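Local structure of FKBP-type peptidyl-prolyl cis-trans isomerase FkpA (Escherichia coli, 1Q6H) at residues A[140-145]-A[168-173]; A[144-149]-A[157-162]. The protein catalyses the cis-trans isomerisation of peptide bonds preceding proline, which speeds protein folding, and also acts as a folding chaperone in the periplasm. One frame throughout, in Å; residues are numbered along the deposited sequence.

Contact 1 (A[140-145]-A[168-173]); sequences DTVVVN and FRLDGV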
loop_
_atom_site.group_PDB
_atom_site.type_symbol
_atom_site.label_atom_id
_atom_site.label_comp_id
_atom_site.label_asym_id
_atom_site.label_seq_id
_atom_site.Cartn_x
_atom_site.Cartn_y
_atom_site.Cartn_z
ATOM N N ASP A 140 39.889 5.558 -17.745
ATOM C CA ASP A 140 39.898 4.303 -18.491
ATOM C C ASP A 140 38.697 3.434 -18.215
ATOM O O ASP A 140 38.097 3.507 -17.138
ATOM C CB ASP A 140 41.093 3.431 -18.120
ATOM C CG ASP A 140 42.420 4.012 -18.562
ATOM O OD1 ASP A 140 42.443 4.851 -19.501
ATOM O OD2 ASP A 140 43.477 3.672 -17.990
ATOM N N THR A 141 38.411 2.558 -19.173
ATOM C CA THR A 141 37.444 1.508 -18.986
ATOM C C THR A 141 38.191 0.247 -18.575
ATOM O O THR A 141 39.209 -0.104 -19.171
ATOM C CB THR A 141 36.671 1.253 -20.282
ATOM O OG1 THR A 141 35.956 2.435 -20.668
ATOM C CG2 THR A 141 35.602 0.241 -20.036
ATOM N N VAL A 142 37.692 -0.430 -17.556
ATOM C CA VAL A 142 38.281 -1.678 -17.127
ATOM C C VAL A 142 37.266 -2.792 -17.300
ATOM O O VAL A 142 36.053 -2.568 -17.191
ATOM C CB VAL A 142 38.762 -1.653 -15.626
ATOM C CG1 VAL A 142 39.981 -0.727 -15.411
ATOM C CG2 VAL A 142 37.648 -1.267 -14.692
ATOM N N VAL A 143 37.789 -3.995 -17.556
ATOM C CA VAL A 143 37.006 -5.197 -17.716
ATOM C C VAL A 143 37.545 -6.204 -16.707
ATOM O O VAL A 143 38.746 -6.561 -16.713
ATOM C CB VAL A 143 37.121 -5.754 -19.141
ATOM C CG1 VAL A 143 36.203 -6.951 -19.328
ATOM C CG2 VAL A 143 36.787 -4.661 -20.198
ATOM N N VAL A 144 36.672 -6.655 -15.829
ATOM C CA VAL A 144 37.068 -7.524 -14.752
ATOM C C VAL A 144 36.130 -8.687 -14.495
ATOM O O VAL A 144 34.947 -8.618 -14.743
ATOM C CB VAL A 144 37.128 -6.769 -13.405
ATOM C CG1 VAL A 144 38.190 -5.683 -13.407
ATOM C CG2 VAL A 144 35.768 -6.157 -13.068
ATOM N N ASN A 145 36.702 -9.749 -13.955
ATOM C CA ASN A 145 35.927 -10.787 -13.363
ATOM C C ASN A 145 36.165 -10.598 -11.863
ATOM O O ASN A 145 37.261 -10.211 -11.428
ATOM C CB ASN A 145 36.395 -12.163 -13.825
ATOM C CG ASN A 145 35.863 -12.529 -15.179
ATOM O OD1 ASN A 145 34.707 -12.259 -15.504
ATOM N ND2 ASN A 145 36.692 -13.168 -15.973
ATOM N N PHE A 168 33.460 -1.305 -16.698
ATOM C CA PHE A 168 33.134 0.023 -16.172
ATOM C C PHE A 168 34.275 1.035 -16.216
ATOM O O PHE A 168 35.434 0.665 -16.325
ATOM C CB PHE A 168 32.673 -0.074 -14.737
ATOM C CG PHE A 168 33.640 -0.763 -13.828
ATOM C CD1 PHE A 168 34.638 -0.046 -13.179
ATOM C CD2 PHE A 168 33.538 -2.116 -13.595
ATOM C CE1 PHE A 168 35.514 -0.669 -12.316
ATOM C CE2 PHE A 168 34.417 -2.753 -12.732
ATOM C CZ PHE A 168 35.409 -2.023 -12.098
ATOM N N ARG A 169 33.919 2.310 -16.132
ATOM C CA ARG A 169 34.908 3.380 -16.077
ATOM C C ARG A 169 35.509 3.347 -14.665
ATOM O O ARG A 169 34.805 3.220 -13.655
ATOM C CB ARG A 169 34.286 4.732 -16.430
ATOM C CG ARG A 169 33.621 4.743 -17.831
ATOM C CD ARG A 169 32.961 6.069 -18.230
ATOM N NE ARG A 169 31.836 6.422 -17.364
ATOM C CZ ARG A 169 30.591 6.015 -17.534
ATOM N NH1 ARG A 169 30.263 5.225 -18.549
ATOM N NH2 ARG A 169 29.647 6.421 -16.707
ATOM N N LEU A 170 36.822 3.383 -14.613
ATOM C CA LEU A 170 37.542 3.201 -13.352
ATOM C C LEU A 170 37.087 4.134 -12.248
ATOM O O LEU A 170 36.977 3.731 -11.109
ATOM C CB LEU A 170 39.049 3.376 -13.590
ATOM C CG LEU A 170 39.939 3.090 -12.382
ATOM C CD1 LEU A 170 39.750 1.675 -11.878
ATOM C CD2 LEU A 170 41.394 3.346 -12.766
ATOM N N ASP A 171 36.791 5.382 -12.573
ATOM C CA ASP A 171 36.362 6.281 -11.526
ATOM C C ASP A 171 34.842 6.466 -11.479
ATOM O O ASP A 171 34.354 7.457 -10.949
ATOM C CB ASP A 171 37.121 7.617 -11.594
ATOM C CG ASP A 171 36.864 8.358 -12.859
ATOM O OD1 ASP A 171 36.026 7.899 -13.643
ATOM O OD2 ASP A 171 37.449 9.410 -13.161
ATOM N N GLY A 172 34.101 5.471 -11.974
ATOM C CA GLY A 172 32.656 5.509 -11.949
ATOM C C GLY A 172 32.079 4.523 -10.946
ATOM O O GLY A 172 30.865 4.260 -10.957
ATOM N N VAL A 173 32.932 3.977 -10.075
ATOM C CA VAL A 173 32.509 2.970 -9.084
ATOM C C VAL A 173 32.996 3.368 -7.700
ATOM O O VAL A 173 33.577 4.420 -7.543
ATOM C CB VAL A 173 33.101 1.606 -9.418
ATOM C CG1 VAL A 173 32.487 1.096 -10.699
ATOM C CG2 VAL A 173 34.635 1.697 -9.540
#
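Val142 and Phe168 form a hydrogen-bonded antiparallel pair where strand 141-150 meets strand 166-169 in the curled antiparallel sheet of the FKBP domain. Both backbone groups of each residue are used. Val142 N donates to Phe168 O at 2.8 Å. In return Phe168 N donates to Val142 O at 2.9 Å. One step on, Thr141 and Arg169 form a non-hydrogen-bonded pair. Thr141 bonds through its backbone to Lys224, just past the end of strand 214-223. A third bond follows: Leu170 N reaches Asp140 O at 2.8 Å. Asp140 O also receives a CA-H...O contact from Arg169 CA. The chain then turns, and Gly172 N bonds back to Arg169 O, while Leu170 O accepts from Thr178 OG1. The carboxylate of Asp140 takes no part across the strands; its OD2 is bonded to Lys137 N.

The side chains of Val142, Val144 and Phe168 meet on one face of the sheet. CG of Phe168 stands between its backbone N and carbonyl carbon (chi1 55°), which brings one ring face under Val142 CG2. Val144 CG2 approaches the ring obliquely and touches Phe168 CE2 at 3.7 Å. Trp177 meets the same ring with its plane steeply inclined. Val142 CG2 makes a CH-pi contact over one ring face, displaced toward the rim, and lies 3.2 Å from Phe168 CE1.

Contact 2 (A[144-149]-A[157-162]); sequences VNYKGT and DNSYTR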
loop_
_atom_site.group_PDB
_atom_site.type_symbol
_atom_site.label_atom_id
_atom_site.label_comp_id
_atom_site.label_asym_id
_atom_site.label_seq_id
_atom_site.Cartn_x
_atom_site.Cartn_y
_atom_site.Cartn_z
ATOM N N VAL A 144 36.672 -6.655 -15.829
ATOM C CA VAL A 144 37.068 -7.524 -14.752
ATOM C C VAL A 144 36.130 -8.687 -14.495
ATOM O O VAL A 144 34.947 -8.618 -14.743
ATOM C CB VAL A 144 37.128 -6.769 -13.405
ATOM C CG1 VAL A 144 38.190 -5.683 -13.407
ATOM C CG2 VAL A 144 35.768 -6.157 -13.068
ATOM N N ASN A 145 36.702 -9.749 -13.955
ATOM C CA ASN A 145 35.927 -10.787 -13.363
ATOM C C ASN A 145 36.165 -10.598 -11.863
ATOM O O ASN A 145 37.261 -10.211 -11.428
ATOM C CB ASN A 145 36.395 -12.163 -13.825
ATOM C CG ASN A 145 35.863 -12.529 -15.179
ATOM O OD1 ASN A 145 34.707 -12.259 -15.504
ATOM N ND2 ASN A 145 36.692 -13.168 -15.973
ATOM N N TYR A 146 35.147 -10.839 -11.059
ATOM C CA TYR A 146 35.338 -10.709 -9.640
ATOM C C TYR A 146 34.319 -11.458 -8.874
ATOM O O TYR A 146 33.258 -11.780 -9.386
ATOM C CB TYR A 146 35.233 -9.252 -9.211
ATOM C CG TYR A 146 33.873 -8.683 -9.456
ATOM C CD1 TYR A 146 33.556 -8.135 -10.673
ATOM C CD2 TYR A 146 32.900 -8.706 -8.466
ATOM C CE1 TYR A 146 32.303 -7.628 -10.916
ATOM C CE2 TYR A 146 31.669 -8.194 -8.686
ATOM C CZ TYR A 146 31.364 -7.657 -9.918
ATOM O OH TYR A 146 30.105 -7.171 -10.160
ATOM N N LYS A 147 34.664 -11.701 -7.620
ATOM C CA LYS A 147 33.739 -12.242 -6.652
ATOM C C LYS A 147 33.783 -11.338 -5.413
ATOM O O LYS A 147 34.876 -10.971 -4.932
ATOM C CB LYS A 147 34.127 -13.660 -6.327
ATOM C CG LYS A 147 33.380 -14.227 -5.198
ATOM C CD LYS A 147 33.750 -15.670 -4.998
ATOM C CE LYS A 147 34.829 -15.852 -3.968
ATOM N NZ LYS A 147 34.654 -17.234 -3.378
ATOM N N GLY A 148 32.603 -10.973 -4.916
ATOM C CA GLY A 148 32.481 -10.102 -3.752
ATOM C C GLY A 148 31.809 -10.777 -2.562
ATOM O O GLY A 148 30.680 -11.275 -2.691
ATOM N N THR A 149 32.507 -10.833 -1.422
ATOM C CA THR A 149 31.965 -11.424 -0.205
ATOM C C THR A 149 32.050 -10.473 0.986
ATOM O O THR A 149 32.909 -9.597 1.049
ATOM C CB THR A 149 32.713 -12.701 0.206
ATOM O OG1 THR A 149 34.100 -12.413 0.363
ATOM C CG2 THR A 149 32.677 -13.784 -0.873
ATOM N N ASP A 157 28.096 -10.640 -4.680
ATOM C CA ASP A 157 28.166 -10.386 -6.124
ATOM C C ASP A 157 29.249 -11.285 -6.709
ATOM O O ASP A 157 30.282 -11.512 -6.065
ATOM C CB ASP A 157 28.436 -8.902 -6.374
ATOM C CG ASP A 157 28.289 -8.487 -7.842
ATOM O OD1 ASP A 157 27.827 -9.259 -8.705
ATOM O OD2 ASP A 157 28.698 -7.250 -8.131
ATOM N N ASN A 158 29.016 -11.813 -7.911
ATOM C CA ASN A 158 29.930 -12.787 -8.540
ATOM C C ASN A 158 29.747 -12.745 -10.051
ATOM O O ASN A 158 28.836 -13.369 -10.596
ATOM C CB ASN A 158 29.628 -14.189 -8.006
ATOM C CG ASN A 158 30.580 -15.263 -8.533
ATOM O OD1 ASN A 158 31.208 -15.115 -9.578
ATOM N ND2 ASN A 158 30.651 -16.390 -7.798
ATOM N N SER A 159 30.618 -12.009 -10.732
ATOM C CA SER A 159 30.481 -11.819 -12.179
ATOM C C SER A 159 30.497 -13.107 -12.996
ATOM O O SER A 159 29.844 -13.203 -14.046
ATOM C CB SER A 159 31.599 -10.903 -12.668
ATOM O OG SER A 159 32.864 -11.557 -12.590
ATOM N N TYR A 160 31.261 -14.089 -12.521
ATOM C CA TYR A 160 31.478 -15.336 -13.234
ATOM C C TYR A 160 30.143 -15.978 -13.489
ATOM O O TYR A 160 29.884 -16.555 -14.556
ATOM C CB TYR A 160 32.367 -16.295 -12.402
ATOM C CG TYR A 160 33.783 -15.795 -12.116
ATOM C CD1 TYR A 160 34.801 -16.009 -13.028
ATOM C CD2 TYR A 160 34.098 -15.113 -10.932
ATOM C CE1 TYR A 160 36.085 -15.558 -12.795
ATOM C CE2 TYR A 160 35.382 -14.649 -10.687
ATOM C CZ TYR A 160 36.374 -14.886 -11.625
ATOM O OH TYR A 160 37.670 -14.455 -11.438
ATOM N N THR A 161 29.263 -15.849 -12.512
ATOM C CA THR A 161 27.962 -16.463 -12.642
ATOM C C THR A 161 27.144 -15.797 -13.723
ATOM O O THR A 161 26.151 -16.381 -14.174
ATOM C CB THR A 161 27.178 -16.387 -11.344
ATOM O OG1 THR A 161 26.884 -15.025 -11.054
ATOM C CG2 THR A 161 27.986 -16.910 -10.161
ATOM N N ARG A 162 27.523 -14.594 -14.138
ATOM C CA ARG A 162 26.745 -13.914 -15.179
ATOM C C ARG A 162 27.262 -14.321 -16.552
ATOM O O ARG A 162 26.673 -13.995 -17.589
ATOM C CB ARG A 162 26.768 -12.401 -14.985
ATOM C CG ARG A 162 25.913 -11.913 -13.843
ATOM C CD ARG A 162 25.839 -10.396 -13.740
ATOM N NE ARG A 162 27.145 -9.797 -13.478
ATOM C CZ ARG A 162 27.585 -9.409 -12.294
ATOM N NH1 ARG A 162 26.826 -9.524 -11.209
ATOM N NH2 ARG A 162 28.804 -8.897 -12.193
#
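Tyr146 meets Asp157, Ser159 and Arg162 across the beta hairpin of strands 141-150 and 155-158. In the backbone, Gly148 and Asp157 form a hydrogen-bonded antiparallel pair, with Gly148 N to Asp157 O at 2.6 Å and a weak return bond from Asp157 N to Gly148 O. Lys147 and Asn158 form the next, non-hydrogen-bonded pair. At the next step a serine hydroxyl, not a backbone carbonyl, accepts from Tyr146: N to Ser159 OG is 2.8 Å. Ser159 N donates to Tyr146 O at 3.0 Å.

The polar side chains form a closed set. Tyr146 CG lies between its backbone N and carbonyl carbon (chi1 64°), which carries the phenol over to Asp157 and Arg162 although its CB points away from segment 157-162. Tyr146 OH donates to Asp157 OD2 in a very short bond of 2.5 Å, and that oxygen lies in the plane of the phenol ring. The ring and carboxylate planes stand 85° apart. Arg162 NH2 donates to the same hydroxyl at 3.0 Å, while Arg162 NH1 makes a salt bridge to the syn lone pair of Asp157 OD1 at 2.7 Å. Both partners lie near the guanidinium plane, and the two bonds fix its rotation. A phenylalanine in place of Tyr146 would probably leave Asp157 OD2 and Arg162 NH2 without their shared partner.

Among apolar contacts, Ser159 CB sits over one face of the Tyr146 ring. Asn145 CB touches Tyr160 CZ at 3.5 Å.

This set beside Trp177 is consistent with the wall of the proline-binding pocket of FKBP domains. Trp177 of helix 175-180 meets the Tyr146 ring edge-to-face, and Leu166 of strand 166-169 also touches Tyr146. Strand 214-223 pairs with strand 141-150 through Asn145, Lys147 and Thr149.

Both contacts lie along strand 141-150 of one antiparallel sheet, inside the FKBP isomerase domain. Their centres are about 14 Å apart, and they share Val144 and Asn145. Contact 1 uses the start of the strand and contact 2 its later part. The chain returns from this strand through 155-158, which forms contact 2, and then through 166-169, which forms contact 1. The two partners therefore pair with successive parts of one long strand, while strand 214-223 also pairs with it. Trp177 of helix 175-180 meets the aromatic rings of both contacts, Phe168 and Tyr146. The shared strand and Trp177 probably place both contacts around the isomerase pocket.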